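Local coordinates for StAR-related lipid transfer protein 13 (PDB 2PSO) that activates the GTPase of RhoA, and perhaps of Cdc42, and carries the lipid-binding START domain to which this chain belongs, at residues E47-K50 / G51-C55; V83-P87 / S88-N92. All coordinates share one frame; numbering follows the deposited sequence.

Contact 1: E47-K50 / G51-C55; sequences EKFK and GWVTC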
# COMPACT_ATOMS: atom_id res chain seq x y z
N GLU A 47 9.35 21.04 5.02
CA GLU A 47 10.75 20.59 4.96
C GLU A 47 11.35 20.41 6.36
O GLU A 47 12.19 19.54 6.58
CB GLU A 47 11.64 21.54 4.14
CG GLU A 47 11.47 21.45 2.62
CD GLU A 47 11.73 20.05 2.05
OE1 GLU A 47 12.91 19.64 1.95
OE2 GLU A 47 10.74 19.38 1.68
N LYS A 48 10.90 21.25 7.29
CA LYS A 48 11.31 21.13 8.68
C LYS A 48 10.72 19.87 9.32
O LYS A 48 11.39 19.19 10.11
CB LYS A 48 10.89 22.38 9.46
N PHE A 49 9.48 19.55 8.95
CA PHE A 49 8.71 18.46 9.57
C PHE A 49 9.04 17.05 9.07
O PHE A 49 9.21 16.82 7.88
CB PHE A 49 7.22 18.72 9.42
CG PHE A 49 6.36 17.77 10.17
CD1 PHE A 49 6.62 17.50 11.51
CD2 PHE A 49 5.29 17.14 9.55
CE1 PHE A 49 5.83 16.61 12.21
CE2 PHE A 49 4.50 16.26 10.24
CZ PHE A 49 4.76 16.00 11.58
N LYS A 50 9.14 16.09 9.99
CA LYS A 50 9.62 14.76 9.63
C LYS A 50 8.63 13.63 9.96
O LYS A 50 8.98 12.45 9.89
CB LYS A 50 10.99 14.48 10.27
CG LYS A 50 12.00 15.63 10.16
CD LYS A 50 13.42 15.14 9.88
CE LYS A 50 14.47 16.22 10.17
NZ LYS A 50 14.06 17.61 9.74
N GLY A 51 7.39 14.00 10.29
CA GLY A 51 6.34 13.02 10.59
C GLY A 51 5.16 13.05 9.62
O GLY A 51 5.29 13.44 8.45
N TRP A 52 3.99 12.66 10.10
CA TRP A 52 2.88 12.38 9.20
C TRP A 52 2.00 13.57 8.88
O TRP A 52 1.40 14.15 9.78
CB TRP A 52 2.02 11.21 9.72
CG TRP A 52 2.74 9.87 9.71
CD1 TRP A 52 3.22 9.20 10.80
CD2 TRP A 52 3.04 9.05 8.57
NE1 TRP A 52 3.81 8.03 10.41
CE2 TRP A 52 3.70 7.90 9.05
CE3 TRP A 52 2.81 9.17 7.20
CZ2 TRP A 52 4.16 6.88 8.20
CZ3 TRP A 52 3.26 8.15 6.36
CH2 TRP A 52 3.92 7.02 6.87
N VAL A 53 1.90 13.92 7.60
CA VAL A 53 1.02 15.01 7.16
C VAL A 53 -0.33 14.50 6.66
O VAL A 53 -0.38 13.83 5.62
CB VAL A 53 1.66 15.83 6.03
CG1 VAL A 53 0.69 16.88 5.52
CG2 VAL A 53 2.97 16.45 6.49
N THR A 54 -1.42 14.82 7.36
CA THR A 54 -2.73 14.26 7.04
C THR A 54 -3.39 14.79 5.77
O THR A 54 -3.11 15.88 5.32
CB THR A 54 -3.68 14.31 8.28
OG1 THR A 54 -4.35 15.57 8.36
CG2 THR A 54 -2.88 14.08 9.55
N CYS A 55 -4.27 14.00 5.16
CA CYS A 55 -4.98 14.42 3.95
C CYS A 55 -6.46 14.22 4.06
O CYS A 55 -6.95 13.52 4.94
CB CYS A 55 -4.52 13.64 2.74
SG CYS A 55 -2.76 13.63 2.55
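Between Phe49 and Gly51 the main chain of this START domain turns out of helix 37-48 toward strand 53-55, the first helix-to-strand connection of the domain. Beyond the weakly bonded end of the helix the backbone bends through Lys50 and Gly51 and straightens into the strand, with no backbone hydrogen bond joining 47-50 to 51-55; what crosses between the two segments is chiefly the Phe49 ring on Gly51. With CG anti to the backbone N (chi1 -172°), the ring reaches forward along the chain and lies with one face against the glycine: Gly51 N stands 3.4 Å above the middle of the Phe49 ring plane, and Gly51 CA makes a CH-pi contact 3.9 Å from the ring centroid. The Trp52 side chain leaves the chain away from 47-50 and makes cation-pi contacts with Lys66 and Lys78, while Val53 pairs through its backbone with Phe65 of strand 62-66. On the helix side, Lys50 curls back, bent at chi2 and chi4, and its NZ gives a hydrogen bond of 3.1 Å to Lys48 O, approaching from above the carbonyl plane. Val53 CG2 comes in at the ring edge, near its plane, 3.9 Å from Phe49 CD2.

Contact 2: V83-P87 / S88-N92; sequences VEAPP and SVVLN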
# COMPACT_ATOMS: atom_id res chain seq x y z
N VAL A 83 -12.08 -2.51 10.01
CA VAL A 83 -12.73 -3.60 9.29
C VAL A 83 -13.41 -4.58 10.22
O VAL A 83 -12.86 -4.93 11.27
CB VAL A 83 -11.78 -4.31 8.29
CG1 VAL A 83 -10.36 -4.16 8.72
CG2 VAL A 83 -12.15 -5.77 8.12
N GLU A 84 -14.62 -4.99 9.82
CA GLU A 84 -15.48 -5.91 10.60
C GLU A 84 -15.04 -7.38 10.56
O GLU A 84 -15.78 -8.23 10.08
CB GLU A 84 -16.93 -5.83 10.10
CG GLU A 84 -17.59 -4.45 10.25
CD GLU A 84 -17.71 -4.01 11.70
OE1 GLU A 84 -18.42 -4.69 12.47
OE2 GLU A 84 -17.08 -2.98 12.07
N ALA A 85 -13.84 -7.66 11.06
CA ALA A 85 -13.31 -9.01 11.13
C ALA A 85 -12.07 -8.96 12.03
O ALA A 85 -11.35 -7.97 12.05
CB ALA A 85 -12.95 -9.52 9.74
N PRO A 86 -11.82 -10.04 12.78
CA PRO A 86 -10.65 -10.10 13.66
C PRO A 86 -9.36 -10.12 12.84
O PRO A 86 -9.41 -10.45 11.64
CB PRO A 86 -10.83 -11.43 14.38
CG PRO A 86 -11.72 -12.23 13.51
CD PRO A 86 -12.61 -11.28 12.80
N PRO A 87 -8.23 -9.74 13.45
CA PRO A 87 -6.98 -9.54 12.71
C PRO A 87 -6.55 -10.67 11.81
O PRO A 87 -6.46 -10.49 10.60
CB PRO A 87 -5.97 -9.29 13.82
CG PRO A 87 -6.79 -8.60 14.88
CD PRO A 87 -8.07 -9.38 14.87
N SER A 88 -6.28 -11.84 12.37
CA SER A 88 -5.78 -12.95 11.55
C SER A 88 -6.67 -13.27 10.34
O SER A 88 -6.18 -13.67 9.30
CB SER A 88 -5.56 -14.19 12.39
OG SER A 88 -6.80 -14.83 12.62
N VAL A 89 -7.98 -13.11 10.47
CA VAL A 89 -8.86 -13.18 9.29
C VAL A 89 -8.52 -12.13 8.25
O VAL A 89 -8.17 -12.48 7.13
CB VAL A 89 -10.35 -13.02 9.68
CG1 VAL A 89 -11.22 -13.02 8.44
CG2 VAL A 89 -10.75 -14.13 10.66
N VAL A 90 -8.60 -10.86 8.62
CA VAL A 90 -8.16 -9.76 7.74
C VAL A 90 -6.80 -10.00 7.07
O VAL A 90 -6.59 -9.60 5.91
CB VAL A 90 -8.04 -8.44 8.52
CG1 VAL A 90 -7.82 -7.28 7.56
CG2 VAL A 90 -9.30 -8.22 9.37
N LEU A 91 -5.89 -10.64 7.81
CA LEU A 91 -4.58 -10.95 7.30
C LEU A 91 -4.68 -11.97 6.18
O LEU A 91 -4.04 -11.83 5.15
CB LEU A 91 -3.70 -11.44 8.45
CG LEU A 91 -2.26 -11.95 8.27
CD1 LEU A 91 -2.34 -13.31 7.72
CD2 LEU A 91 -1.35 -11.09 7.42
N ASN A 92 -5.51 -12.99 6.36
CA ASN A 92 -5.66 -13.99 5.34
C ASN A 92 -6.34 -13.32 4.15
O ASN A 92 -6.08 -13.66 2.99
CB ASN A 92 -6.50 -15.16 5.83
CG ASN A 92 -6.72 -16.21 4.75
OD1 ASN A 92 -5.79 -16.95 4.42
ND2 ASN A 92 -7.93 -16.23 4.14
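Val90, in the first turn of helix 87-96, turns its side chain back to Val83, at the end of strand 76-83, and to Ala85 in the loop that follows. This is a strand-to-helix turn of the START domain, with Glu84 at the centre of an inverse gamma turn closed by a weak bond from Ala85 N to Val83 O. Val90 CB sits 3.3 Å from Pro87 O. From there the two branches part: CG1 points to CG1 of Val83, 4.2 Å away, whereas CG2 meets CG2 of Val83 at 4.0 Å and the methyl of Ala85, CB, at 3.9 Å. The two valines thus face each other tip to tip. With CG1 anti to the backbone N (chi1 -170°), CG2 also lies beside the carbonyl oxygens of Ala85 and Pro86. Val89 crosses the ring of Pro86, its CG2 3.6 Å from Pro86 CG, and its other methyl touches Ala85. The carbonyl of Pro86, the N-cap residue, accepts a nearly straight bond from Val90 N (3.2 Å, 167°). Pro87 O takes the next, from Leu91 N, at 2.9 Å. Outside the turn, Ile180 of strand 169-182 packs on Pro87, Val90 and Leu91, and Ser188 OG hydrogen-bonds with Ala85 O. Pro87, first in the helix, has no N-H to give, yet both proline carbonyls accept main-chain bonds, beside an apolar contact of valine methyls with Ala85 and Pro86.

From the N terminus, helix 37-48 ends in contact 1, which closes the short bend into strand 53-55; the chain then pairs that strand with 62-66, and 62-66 with 76-83, before contact 2 closes the turn from strand 76-83 into helix 87-96. The two are strictly in series, neither nesting nor crossing, with centres about 30 Å apart and nearest atoms about 18 Å apart. Contact 1 is a surface feature joining the N-terminal helix to the first strand of the sheet. Contact 2 is partly buried, and its residues touch strands 151-157, 169-182 and 188-196. Strand 76-83 connects them, bordering Trp52 at Leu76 and ending at Val83.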